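Local coordinates for protein citrate synthase (Mycobacterium tuberculosis, PDB 4TVM) that catalyses the condensation of oxaloacetate with acetyl-CoA and water to give citrate and CoA, a step of the Krebs cycle, at residues Q149-P154 with T164-A169; G158-S163 with A249-S254; N199-T204 with L376-R381; D223-L228 with G370-A375. One frame throughout, in Å; residues are numbered along the deposited sequence.

Interaction 1: Q149-P154 with T164-A169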
loop_
_atom_site.group_PDB
_atom_site.type_symbol
_atom_site.label_atom_id
_atom_site.label_comp_id
_atom_site.label_asym_id
_atom_site.label_seq_id
_atom_site.Cartn_x
_atom_site.Cartn_y
_atom_site.Cartn_z
ATOM N N GLN A 149 -8.113 -17.538 6.360
ATOM C CA GLN A 149 -8.815 -17.684 5.070
ATOM C C GLN A 149 -10.313 -17.706 5.333
ATOM O O GLN A 149 -11.139 -17.406 4.485
ATOM C CB GLN A 149 -8.459 -19.035 4.429
ATOM C CG GLN A 149 -7.001 -19.263 4.111
ATOM C CD GLN A 149 -6.762 -20.570 3.377
ATOM O OE1 GLN A 149 -7.206 -21.632 3.813
ATOM N NE2 GLN A 149 -6.044 -20.500 2.258
ATOM N N ASP A 150 -10.623 -18.161 6.525
ATOM C CA ASP A 150 -11.945 -18.202 7.093
ATOM C C ASP A 150 -12.939 -17.080 6.682
ATOM O O ASP A 150 -14.056 -17.376 6.286
ATOM C CB ASP A 150 -11.741 -18.172 8.622
ATOM C CG ASP A 150 -12.865 -18.783 9.365
ATOM O OD1 ASP A 150 -13.927 -19.012 8.762
ATOM O OD2 ASP A 150 -12.690 -19.044 10.567
ATOM N N ALA A 151 -12.551 -15.810 6.818
ATOM C CA ALA A 151 -13.501 -14.710 6.719
ATOM C C ALA A 151 -12.942 -13.569 5.912
ATOM O O ALA A 151 -12.839 -12.452 6.408
ATOM C CB ALA A 151 -13.867 -14.210 8.119
ATOM N N LEU A 152 -12.583 -13.833 4.667
ATOM C CA LEU A 152 -11.816 -12.880 3.876
ATOM C C LEU A 152 -12.651 -12.141 2.844
ATOM O O LEU A 152 -12.105 -11.335 2.066
ATOM C CB LEU A 152 -10.689 -13.601 3.117
ATOM C CG LEU A 152 -9.452 -13.983 3.910
ATOM C CD1 LEU A 152 -8.366 -14.480 2.962
ATOM C CD2 LEU A 152 -8.971 -12.798 4.733
ATOM N N ASP A 153 -13.961 -12.386 2.826
ATOM C CA ASP A 153 -14.782 -11.791 1.780
ATOM C C ASP A 153 -15.079 -10.298 2.083
ATOM O O ASP A 153 -15.780 -9.962 3.066
ATOM C CB ASP A 153 -16.046 -12.615 1.598
ATOM C CG ASP A 153 -16.932 -12.094 0.511
ATOM O OD1 ASP A 153 -16.683 -10.975 -0.029
ATOM O OD2 ASP A 153 -17.934 -12.799 0.257
ATOM N N PRO A 154 -14.533 -9.392 1.247
ATOM C CA PRO A 154 -14.719 -7.974 1.528
ATOM C C PRO A 154 -16.178 -7.577 1.473
ATOM O O PRO A 154 -16.583 -6.676 2.176
ATOM C CB PRO A 154 -13.945 -7.266 0.408
ATOM C CG PRO A 154 -13.156 -8.301 -0.275
ATOM C CD PRO A 154 -13.829 -9.614 -0.024
ATOM N N THR A 164 -12.412 -7.714 11.500
ATOM C CA THR A 164 -12.208 -6.448 12.247
ATOM C C THR A 164 -11.775 -6.822 13.660
ATOM O O THR A 164 -10.799 -6.300 14.183
ATOM C CB THR A 164 -13.475 -5.607 12.263
ATOM O OG1 THR A 164 -13.601 -4.952 10.996
ATOM C CG2 THR A 164 -13.490 -4.572 13.405
ATOM N N ILE A 165 -12.473 -7.788 14.236
ATOM C CA ILE A 165 -12.160 -8.268 15.569
ATOM C C ILE A 165 -10.777 -8.874 15.609
ATOM O O ILE A 165 -9.935 -8.475 16.414
ATOM C CB ILE A 165 -13.214 -9.297 16.057
ATOM C CG1 ILE A 165 -14.617 -8.672 16.065
ATOM C CG2 ILE A 165 -12.900 -9.748 17.457
ATOM C CD1 ILE A 165 -14.670 -7.293 16.736
ATOM N N ARG A 166 -10.547 -9.853 14.744
ATOM C CA ARG A 166 -9.240 -10.505 14.645
ATOM C C ARG A 166 -8.071 -9.527 14.555
ATOM O O ARG A 166 -7.018 -9.760 15.137
ATOM C CB ARG A 166 -9.215 -11.412 13.429
ATOM C CG ARG A 166 -9.493 -12.856 13.753
ATOM C CD ARG A 166 -10.148 -13.579 12.612
ATOM N NE ARG A 166 -10.381 -14.955 12.993
ATOM C CZ ARG A 166 -10.855 -15.891 12.179
ATOM N NH1 ARG A 166 -11.146 -15.595 10.908
ATOM N NH2 ARG A 166 -11.036 -17.128 12.640
ATOM N N LEU A 167 -8.241 -8.438 13.824
ATOM C CA LEU A 167 -7.167 -7.437 13.703
ATOM C C LEU A 167 -6.985 -6.648 14.973
ATOM O O LEU A 167 -5.867 -6.420 15.406
ATOM C CB LEU A 167 -7.456 -6.463 12.559
ATOM C CG LEU A 167 -6.882 -6.865 11.197
ATOM C CD1 LEU A 167 -7.642 -6.207 10.062
ATOM C CD2 LEU A 167 -5.421 -6.473 11.138
ATOM N N LEU A 168 -8.079 -6.196 15.561
ATOM C CA LEU A 168 -7.974 -5.402 16.780
ATOM C C LEU A 168 -7.393 -6.230 17.917
ATOM O O LEU A 168 -6.662 -5.708 18.759
ATOM C CB LEU A 168 -9.339 -4.867 17.195
ATOM C CG LEU A 168 -9.820 -3.688 16.376
ATOM C CD1 LEU A 168 -11.299 -3.493 16.660
ATOM C CD2 LEU A 168 -9.026 -2.445 16.740
ATOM N N ALA A 169 -7.728 -7.518 17.943
ATOM C CA ALA A 169 -7.211 -8.419 19.000
ATOM C C ALA A 169 -5.795 -8.820 18.736
ATOM O O ALA A 169 -4.962 -8.724 19.616
ATOM C CB ALA A 169 -8.050 -9.674 19.128
#
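The charged pair D150 and R166 carries most of this contact. R166 NH2 donates to D150 OD2 at 3.3 Å in a nearly straight hydrogen bond, which is also a salt bridge. The carboxylate oxygen lies close to the guanidinium plane, at its edge. Seen from the acid, the geometry is less regular: NH2 reaches OD2 on the anti side, 31° out of the carboxylate plane, and the two flat groups are turned 54° against each other. The side chains cross at about a right angle. R166 gains its reach from a chain that is extended from CG to NE, whereas D150 swings its carboxylate away from its own backbone N (chi1 -155°).

The bridge ties the connection between helices 133-147 and 159-182 back onto the second turn of the helix that follows it, within the largely helical citrate synthase fold. Elsewhere on the same helix, T164 and L167 pack against helices 251-262 and 383-403.

Van der Waals contact supplements the bridge. D150 CB sits in the guanidinium plane at the edge, 3.5 Å from R166 NH1, and the methyl CB of A151 approaches the same nitrogen obliquely at 4.1 Å. Y148 also touches R166. A151 is buried while D150 is exposed, and solvent around the carboxylate probably weakens the electrostatic gain of the pair.

Interaction 2: G158-S163 with A249-S254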
loop_
_atom_site.group_PDB
_atom_site.type_symbol
_atom_site.label_atom_id
_atom_site.label_comp_id
_atom_site.label_asym_id
_atom_site.label_seq_id
_atom_site.Cartn_x
_atom_site.Cartn_y
_atom_site.Cartn_z
ATOM N N GLY A 158 -19.941 -9.480 8.509
ATOM C CA GLY A 158 -20.007 -10.535 9.477
ATOM C C GLY A 158 -18.669 -11.209 9.326
ATOM O O GLY A 158 -18.042 -11.594 10.309
ATOM N N GLN A 159 -18.238 -11.353 8.081
ATOM C CA GLN A 159 -16.866 -11.710 7.789
ATOM C C GLN A 159 -15.957 -10.526 8.032
ATOM O O GLN A 159 -14.918 -10.652 8.668
ATOM C CB GLN A 159 -16.729 -12.249 6.366
ATOM C CG GLN A 159 -16.629 -13.765 6.391
ATOM C CD GLN A 159 -16.554 -14.395 5.020
ATOM O OE1 GLN A 159 -15.651 -14.119 4.226
ATOM N NE2 GLN A 159 -17.529 -15.240 4.715
ATOM N N VAL A 160 -16.362 -9.364 7.555
ATOM C CA VAL A 160 -15.636 -8.137 7.842
ATOM C C VAL A 160 -15.594 -7.900 9.349
ATOM O O VAL A 160 -14.613 -7.409 9.909
ATOM C CB VAL A 160 -16.356 -6.968 7.213
ATOM C CG1 VAL A 160 -15.781 -5.657 7.695
ATOM C CG2 VAL A 160 -16.241 -7.062 5.696
ATOM N N GLU A 161 -16.686 -8.260 9.990
ATOM C CA GLU A 161 -16.813 -8.087 11.393
ATOM C C GLU A 161 -15.825 -8.966 12.146
ATOM O O GLU A 161 -15.203 -8.536 13.094
ATOM C CB GLU A 161 -18.226 -8.485 11.791
ATOM C CG GLU A 161 -18.636 -7.890 13.094
ATOM C CD GLU A 161 -18.723 -6.381 13.006
ATOM O OE1 GLU A 161 -19.774 -5.863 12.571
ATOM O OE2 GLU A 161 -17.724 -5.718 13.353
ATOM N N LEU A 162 -15.716 -10.217 11.725
ATOM C CA LEU A 162 -14.871 -11.178 12.377
ATOM C C LEU A 162 -13.401 -10.830 12.166
ATOM O O LEU A 162 -12.602 -10.943 13.105
ATOM C CB LEU A 162 -15.178 -12.550 11.804
ATOM C CG LEU A 162 -14.449 -13.760 12.367
ATOM C CD1 LEU A 162 -14.634 -13.878 13.869
ATOM C CD2 LEU A 162 -14.938 -15.011 11.664
ATOM N N SER A 163 -13.025 -10.373 10.969
ATOM C CA SER A 163 -11.640 -9.928 10.783
ATOM C C SER A 163 -11.373 -8.504 11.255
ATOM O O SER A 163 -10.204 -8.105 11.389
ATOM C CB SER A 163 -11.136 -10.134 9.334
ATOM O OG SER A 163 -11.922 -9.452 8.369
ATOM N N ALA A 249 -9.452 -5.384 -2.471
ATOM C CA ALA A 249 -8.549 -6.176 -1.678
ATOM C C ALA A 249 -9.219 -6.500 -0.361
ATOM O O ALA A 249 -10.176 -5.835 0.027
ATOM C CB ALA A 249 -7.246 -5.433 -1.467
ATOM N N ASN A 250 -8.761 -7.554 0.311
ATOM C CA ASN A 250 -9.373 -7.910 1.578
ATOM C C ASN A 250 -8.895 -6.976 2.690
ATOM O O ASN A 250 -8.048 -6.105 2.486
ATOM C CB ASN A 250 -9.192 -9.393 1.904
ATOM C CG ASN A 250 -7.840 -9.716 2.506
ATOM O OD1 ASN A 250 -7.372 -9.043 3.417
ATOM N ND2 ASN A 250 -7.207 -10.773 2.004
ATOM N N LEU A 251 -9.484 -7.134 3.861
ATOM C CA LEU A 251 -9.215 -6.235 4.970
ATOM C C LEU A 251 -7.776 -6.256 5.388
ATOM O O LEU A 251 -7.180 -5.218 5.584
ATOM C CB LEU A 251 -10.083 -6.616 6.158
ATOM C CG LEU A 251 -10.179 -5.637 7.313
ATOM C CD1 LEU A 251 -10.100 -4.182 6.897
ATOM C CD2 LEU A 251 -11.492 -5.901 8.031
ATOM N N PHE A 252 -7.207 -7.444 5.502
ATOM C CA PHE A 252 -5.820 -7.590 5.905
ATOM C C PHE A 252 -4.864 -6.976 4.912
ATOM O O PHE A 252 -3.862 -6.361 5.285
ATOM C CB PHE A 252 -5.475 -9.074 6.057
ATOM C CG PHE A 252 -6.289 -9.786 7.105
ATOM C CD1 PHE A 252 -6.841 -9.093 8.192
ATOM C CD2 PHE A 252 -6.506 -11.159 7.019
ATOM C CE1 PHE A 252 -7.591 -9.762 9.152
ATOM C CE2 PHE A 252 -7.270 -11.830 7.986
ATOM C CZ PHE A 252 -7.796 -11.129 9.053
ATOM N N THR A 253 -5.153 -7.164 3.632
ATOM C CA THR A 253 -4.230 -6.713 2.611
ATOM C C THR A 253 -4.265 -5.201 2.585
ATOM O O THR A 253 -3.225 -4.548 2.467
ATOM C CB THR A 253 -4.557 -7.339 1.247
ATOM O OG1 THR A 253 -4.732 -8.761 1.405
ATOM C CG2 THR A 253 -3.448 -7.044 0.254
ATOM N N SER A 254 -5.442 -4.625 2.781
ATOM C CA SER A 254 -5.544 -3.150 2.889
ATOM C C SER A 254 -4.819 -2.557 4.117
ATOM O O SER A 254 -4.185 -1.506 4.010
ATOM C CB SER A 254 -7.000 -2.712 2.858
ATOM O OG SER A 254 -7.747 -3.529 1.967
#
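S163 and L251 meet near the N-terminal ends of two helices, 159-182 and 251-262, which pack together in the helical core of citrate synthase, the CA atoms of V160 and L251 being 7.3 Å apart. The leucine points into the neighbouring helix with one branch: L251 CD2 lies 3.6 Å from S163 OG. The same methyl, L251 CD2, is 3.9 Å from V160 O, and it reaches V160 CG1 at 4.3 Å. CG of L251 stands opposite its own backbone N (chi1 -167°), which carries the branch across the gap.

F252 joins from one residue further on. Its ring leans over so that the far end, CZ, lies 3.5 Å from S163 CB, approached obliquely. S163 touches both residues, OG lying against the leucine methyl and CB against the phenylalanine ring. The buried hydroxyl is satisfied within its own helix: OG donates to Q159 O, which also accepts from S163 N, the two donors arriving from opposite faces of the carbonyl plane.

W399 of helix 383-403 touches both V160 and L251. At the start of the other helix, A249 and T253 pack against N260 and W263 of the second subunit, placing this corner beside the dimer interface. N250 is the N-cap there, and its OD1 accepts from T253 N at 2.9 Å, with the donor above the amide plane.

Interaction 3: N199-T204 with L376-R381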
loop_
_atom_site.group_PDB
_atom_site.type_symbol
_atom_site.label_atom_id
_atom_site.label_comp_id
_atom_site.label_asym_id
_atom_site.label_seq_id
_atom_site.Cartn_x
_atom_site.Cartn_y
_atom_site.Cartn_z
ATOM N N ASN A 199 -2.523 -6.038 28.788
ATOM C CA ASN A 199 -2.037 -7.317 28.359
ATOM C C ASN A 199 -0.981 -7.136 27.255
ATOM O O ASN A 199 -0.050 -7.933 27.132
ATOM C CB ASN A 199 -3.190 -8.126 27.830
ATOM C CG ASN A 199 -2.750 -9.435 27.310
ATOM O OD1 ASN A 199 -2.263 -10.255 28.067
ATOM N ND2 ASN A 199 -2.886 -9.643 25.998
ATOM N N PHE A 200 -1.135 -6.096 26.439
ATOM C CA PHE A 200 -0.131 -5.806 25.435
ATOM C C PHE A 200 1.197 -5.517 26.102
ATOM O O PHE A 200 2.241 -5.961 25.636
ATOM C CB PHE A 200 -0.542 -4.644 24.533
ATOM C CG PHE A 200 0.617 -4.038 23.790
ATOM C CD1 PHE A 200 1.282 -4.760 22.795
ATOM C CD2 PHE A 200 1.070 -2.762 24.095
ATOM C CE1 PHE A 200 2.363 -4.218 22.131
ATOM C CE2 PHE A 200 2.146 -2.217 23.422
ATOM C CZ PHE A 200 2.803 -2.944 22.445
ATOM N N LEU A 201 1.155 -4.774 27.198
ATOM C CA LEU A 201 2.371 -4.401 27.919
ATOM C C LEU A 201 3.082 -5.586 28.563
ATOM O O LEU A 201 4.301 -5.593 28.691
ATOM C CB LEU A 201 2.049 -3.347 28.974
ATOM C CG LEU A 201 2.052 -1.882 28.511
ATOM C CD1 LEU A 201 1.321 -0.988 29.510
ATOM C CD2 LEU A 201 3.486 -1.399 28.364
ATOM N N ARG A 202 2.332 -6.574 29.002
ATOM C CA ARG A 202 2.923 -7.811 29.537
ATOM C C ARG A 202 3.602 -8.612 28.449
ATOM O O ARG A 202 4.655 -9.215 28.670
ATOM C CB ARG A 202 1.842 -8.709 30.137
ATOM C CG ARG A 202 2.373 -9.796 31.063
ATOM C CD ARG A 202 1.280 -10.738 31.545
ATOM N NE ARG A 202 1.781 -12.083 31.852
ATOM C CZ ARG A 202 1.582 -13.169 31.092
ATOM N NH1 ARG A 202 0.924 -13.090 29.931
ATOM N NH2 ARG A 202 2.069 -14.347 31.476
ATOM N N LEU A 203 2.949 -8.664 27.283
ATOM C CA LEU A 203 3.433 -9.464 26.171
ATOM C C LEU A 203 4.742 -8.876 25.714
ATOM O O LEU A 203 5.615 -9.589 25.243
ATOM C CB LEU A 203 2.472 -9.412 25.028
ATOM C CG LEU A 203 1.204 -10.218 25.138
ATOM C CD1 LEU A 203 0.401 -10.005 23.853
ATOM C CD2 LEU A 203 1.539 -11.666 25.313
ATOM N N THR A 204 4.850 -7.565 25.860
ATOM C CA THR A 204 6.003 -6.803 25.416
ATOM C C THR A 204 7.120 -6.870 26.417
ATOM O O THR A 204 8.282 -7.028 26.049
ATOM C CB THR A 204 5.618 -5.338 25.269
ATOM O OG1 THR A 204 4.385 -5.258 24.553
ATOM C CG2 THR A 204 6.661 -4.569 24.507
ATOM N N LEU A 376 8.599 4.872 28.702
ATOM C CA LEU A 376 7.898 3.638 29.095
ATOM C C LEU A 376 8.740 2.401 28.812
ATOM O O LEU A 376 8.274 1.274 29.047
ATOM C CB LEU A 376 6.538 3.514 28.386
ATOM C CG LEU A 376 5.678 4.791 28.349
ATOM C CD1 LEU A 376 4.419 4.630 27.510
ATOM C CD2 LEU A 376 5.327 5.257 29.757
ATOM N N GLY A 377 9.958 2.597 28.297
ATOM C CA GLY A 377 10.857 1.475 27.996
ATOM C C GLY A 377 10.811 0.942 26.565
ATOM O O GLY A 377 11.410 -0.109 26.258
ATOM N N PHE A 378 10.114 1.651 25.671
ATOM C CA PHE A 378 10.046 1.220 24.291
ATOM C C PHE A 378 11.295 1.688 23.589
ATOM O O PHE A 378 11.683 2.863 23.717
ATOM C CB PHE A 378 8.795 1.755 23.603
ATOM C CG PHE A 378 7.513 1.102 24.085
ATOM C CD1 PHE A 378 7.240 -0.220 23.775
ATOM C CD2 PHE A 378 6.609 1.798 24.855
ATOM C CE1 PHE A 378 6.095 -0.826 24.225
ATOM C CE2 PHE A 378 5.454 1.199 25.304
ATOM C CZ PHE A 378 5.199 -0.121 24.991
ATOM N N PRO A 379 11.946 0.776 22.843
ATOM C CA PRO A 379 13.099 1.134 22.084
ATOM C C PRO A 379 12.664 1.779 20.772
ATOM O O PRO A 379 11.538 1.544 20.305
ATOM C CB PRO A 379 13.762 -0.205 21.834
ATOM C CG PRO A 379 12.638 -1.200 21.786
ATOM C CD PRO A 379 11.548 -0.640 22.640
ATOM N N THR A 380 13.559 2.572 20.173
ATOM C CA THR A 380 13.176 3.470 19.117
ATOM C C THR A 380 12.530 2.741 17.937
ATOM O O THR A 380 11.647 3.289 17.282
ATOM C CB THR A 380 14.387 4.320 18.664
ATOM O OG1 THR A 380 14.903 5.053 19.788
ATOM C CG2 THR A 380 13.979 5.306 17.577
ATOM N N ARG A 381 12.950 1.506 17.681
ATOM C CA ARG A 381 12.414 0.732 16.559
ATOM C C ARG A 381 11.096 0.051 16.888
ATOM O O ARG A 381 10.641 -0.804 16.139
ATOM C CB ARG A 381 13.429 -0.305 16.082
ATOM C CG ARG A 381 14.376 0.221 15.006
ATOM C CD ARG A 381 15.716 -0.488 15.034
ATOM N NE ARG A 381 16.744 0.241 14.291
ATOM C CZ ARG A 381 18.055 0.154 14.522
ATOM N NH1 ARG A 381 18.536 -0.626 15.490
ATOM N NH2 ARG A 381 18.899 0.863 13.782
#
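Apolar packing around the ring of F378 makes this contact. Its far end enters the side of helix 196-205, where CZ lies 4.0 Å from L201 CD2 and an equal 4.0 Å from F200 CE2, while the neighbouring CE1 touches T204 CG2 at 3.8 Å. All three approach the ring obliquely. F200 comes from the direction opposite to F378; L201 and T204 instead cross F378 at about a right angle. F205, one residue beyond the segment, brings a further ring to F378 with the planes at about 50°.

F378 owes its place to the end of helix 367-375. G377, with positive phi, terminates that helix in a Schellman motif and turns the chain, and F378, the next residue, is buried against helix 196-205. In this way the loop leading to helix 383-403 is attached to helix 196-205, itself flanked by helices 159-182 and 216-229: T204 touches A176 and Y179, while F200 and L201 touch L222.

The polar component stays inside the helix. T204 OG1 donates to F200 O, which accepts T204 N from the opposite face of its carbonyl plane. With OG1 placed beside the backbone N (chi1 -47°), it also lies over one face of the F200 ring, offset toward the rim, and the methyl CG2 is directed at F378.

Interaction 4: D223-L228 with G370-A375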
loop_
_atom_site.group_PDB
_atom_site.type_symbol
_atom_site.label_atom_id
_atom_site.label_comp_id
_atom_site.label_asym_id
_atom_site.label_seq_id
_atom_site.Cartn_x
_atom_site.Cartn_y
_atom_site.Cartn_z
ATOM N N ASP A 223 -2.642 3.881 26.945
ATOM C CA ASP A 223 -4.036 3.866 26.492
ATOM C C ASP A 223 -4.440 5.205 25.926
ATOM O O ASP A 223 -4.987 5.298 24.833
ATOM C CB ASP A 223 -4.959 3.493 27.646
ATOM C CG ASP A 223 -6.326 3.074 27.178
ATOM O OD1 ASP A 223 -7.084 3.936 26.730
ATOM O OD2 ASP A 223 -6.645 1.876 27.239
ATOM N N MET A 224 -4.131 6.262 26.658
ATOM C CA MET A 224 -4.415 7.602 26.172
ATOM C C MET A 224 -3.718 7.853 24.847
ATOM O O MET A 224 -4.331 8.333 23.897
ATOM C CB MET A 224 -3.969 8.638 27.196
ATOM C CG MET A 224 -4.453 10.036 26.887
ATOM S SD MET A 224 -4.150 11.213 28.228
ATOM C CE MET A 224 -2.567 11.884 27.731
ATOM N N LEU A 225 -2.434 7.521 24.777
ATOM C CA LEU A 225 -1.653 7.817 23.584
ATOM C C LEU A 225 -2.175 7.144 22.286
ATOM O O LEU A 225 -2.004 7.676 21.183
ATOM C CB LEU A 225 -0.195 7.437 23.823
ATOM C CG LEU A 225 0.739 8.605 24.109
ATOM C CD1 LEU A 225 2.038 8.091 24.697
ATOM C CD2 LEU A 225 0.989 9.364 22.820
ATOM N N PHE A 226 -2.788 5.970 22.412
ATOM C CA PHE A 226 -3.447 5.359 21.285
ATOM C C PHE A 226 -4.726 6.087 20.914
ATOM O O PHE A 226 -5.099 6.118 19.759
ATOM C CB PHE A 226 -3.764 3.901 21.572
ATOM C CG PHE A 226 -2.557 3.016 21.707
ATOM C CD1 PHE A 226 -1.345 3.338 21.113
ATOM C CD2 PHE A 226 -2.664 1.821 22.390
ATOM C CE1 PHE A 226 -0.258 2.498 21.228
ATOM C CE2 PHE A 226 -1.590 0.970 22.507
ATOM C CZ PHE A 226 -0.384 1.305 21.917
ATOM N N ILE A 227 -5.396 6.708 21.870
ATOM C CA ILE A 227 -6.549 7.559 21.540
ATOM C C ILE A 227 -6.078 8.742 20.708
ATOM O O ILE A 227 -6.675 9.082 19.657
ATOM C CB ILE A 227 -7.290 8.076 22.788
ATOM C CG1 ILE A 227 -7.676 6.899 23.694
ATOM C CG2 ILE A 227 -8.529 8.866 22.380
ATOM C CD1 ILE A 227 -8.400 7.268 24.975
ATOM N N LEU A 228 -4.974 9.344 21.129
ATOM C CA LEU A 228 -4.432 10.507 20.403
ATOM C C LEU A 228 -4.045 10.176 18.998
ATOM O O LEU A 228 -4.131 11.036 18.126
ATOM C CB LEU A 228 -3.268 11.133 21.144
ATOM C CG LEU A 228 -3.736 11.900 22.394
ATOM C CD1 LEU A 228 -2.756 11.776 23.552
ATOM C CD2 LEU A 228 -4.012 13.362 22.080
ATOM N N GLY A 370 7.833 10.675 21.431
ATOM C CA GLY A 370 9.031 9.852 21.382
ATOM C C GLY A 370 9.597 9.636 22.769
ATOM O O GLY A 370 9.915 8.502 23.171
ATOM N N LEU A 371 9.691 10.729 23.505
ATOM C CA LEU A 371 10.276 10.720 24.846
ATOM C C LEU A 371 9.477 9.831 25.740
ATOM O O LEU A 371 10.038 9.021 26.463
ATOM C CB LEU A 371 10.282 12.121 25.431
ATOM C CG LEU A 371 10.844 13.163 24.461
ATOM C CD1 LEU A 371 10.819 14.542 25.109
ATOM C CD2 LEU A 371 12.242 12.769 23.991
ATOM N N ILE A 372 8.156 9.966 25.663
ATOM C CA ILE A 372 7.248 9.135 26.463
ATOM C C ILE A 372 7.461 7.664 26.157
ATOM O O ILE A 372 7.760 6.865 27.045
ATOM C CB ILE A 372 5.780 9.488 26.184
ATOM C CG1 ILE A 372 5.509 10.935 26.603
ATOM C CG2 ILE A 372 4.846 8.561 26.946
ATOM C CD1 ILE A 372 4.066 11.350 26.471
ATOM N N TYR A 373 7.305 7.291 24.900
ATOM C CA TYR A 373 7.492 5.884 24.536
ATOM C C TYR A 373 8.809 5.396 25.104
ATOM O O TYR A 373 8.854 4.339 25.713
ATOM C CB TYR A 373 7.536 5.704 23.021
ATOM C CG TYR A 373 6.219 5.762 22.301
ATOM C CD1 TYR A 373 5.031 5.331 22.900
ATOM C CD2 TYR A 373 6.175 6.162 20.961
ATOM C CE1 TYR A 373 3.834 5.341 22.198
ATOM C CE2 TYR A 373 4.983 6.186 20.251
ATOM C CZ TYR A 373 3.817 5.778 20.870
ATOM O OH TYR A 373 2.631 5.796 20.165
ATOM N N ARG A 374 9.884 6.153 24.894
ATOM C CA ARG A 374 11.180 5.756 25.430
ATOM C C ARG A 374 11.117 5.685 26.945
ATOM O O ARG A 374 11.659 4.762 27.545
ATOM C CB ARG A 374 12.302 6.721 25.022
ATOM C CG ARG A 374 13.619 6.365 25.702
ATOM C CD ARG A 374 14.767 7.223 25.227
ATOM N NE ARG A 374 16.040 6.682 25.683
ATOM C CZ ARG A 374 16.682 5.655 25.120
ATOM N NH1 ARG A 374 16.177 5.017 24.062
ATOM N NH2 ARG A 374 17.846 5.260 25.614
ATOM N N ALA A 375 10.456 6.672 27.549
ATOM C CA ALA A 375 10.194 6.694 28.989
ATOM C C ALA A 375 9.518 5.422 29.486
ATOM O O ALA A 375 9.841 4.938 30.560
ATOM C CB ALA A 375 9.352 7.909 29.366
#
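The ring of Y373 receives L225 obliquely, with the methyl L225 CD1 4.1 Å from Y373 CE1. Elsewhere the ring meets that of F383, the planes at about 50°, and touches L386 of helix 383-403. The contact is a helix-helix packing between 216-229 and 367-375, both of which carry oxaloacetate-pocket residues at or next to their ends: H229 at the end of the first, D366, a pocket residue and probable active-site residue, just before the second. The side chain of Y373 is about 8 Å from the bound oxaloacetate.

Across the interface the helices keep their distance, with 9.4 Å between the CA atoms of L225 and Y373, and L225 makes the close contacts from its side. It points toward the opposite helix and ends in CD1, which touches both partners. With I372 the approach is tip to tip; with Y373 the leucine passes at a slant, the aromatic side chain bringing its outer part nearer although its base is turned elsewhere.

Neighbouring residues place this pair in the fold. L228, one turn further along, packs on R318, a residue of the oxaloacetate pocket, and on V322 of helix 317-329, while F226 meets the ring of F85. Helix 270-281 lies against the other helix, where L278 touches L371 and N271 touches Y373. I372 has CG1 beside its backbone N (chi1 -63°) and CG2 directed across, so that CG2 lies 3.6 Å from L225 CD1.

Overall arrangement
The four contacts form two pairs. Interactions 1 and 2 share helix 159-182, their centres about 4 Å apart, and are joined where D153 N and Q159 OE1 lie 2.8 Å apart, a probable hydrogen bond. Interactions 3 and 4 have centres about 11 Å apart; interaction 4 is nested inside the loop closed by interaction 3, and its segment 370-375 runs directly into 376-381. F378 N probably bonds to Y373 O at 3.0 Å, coupling the two. Centres of interactions 2 and 4 are about 28 Å apart, on opposite sides of the chain's centre. Interaction 4 is near the oxaloacetate site, with Y373 about 9 Å from D366 between side chains; the other three lie away from it.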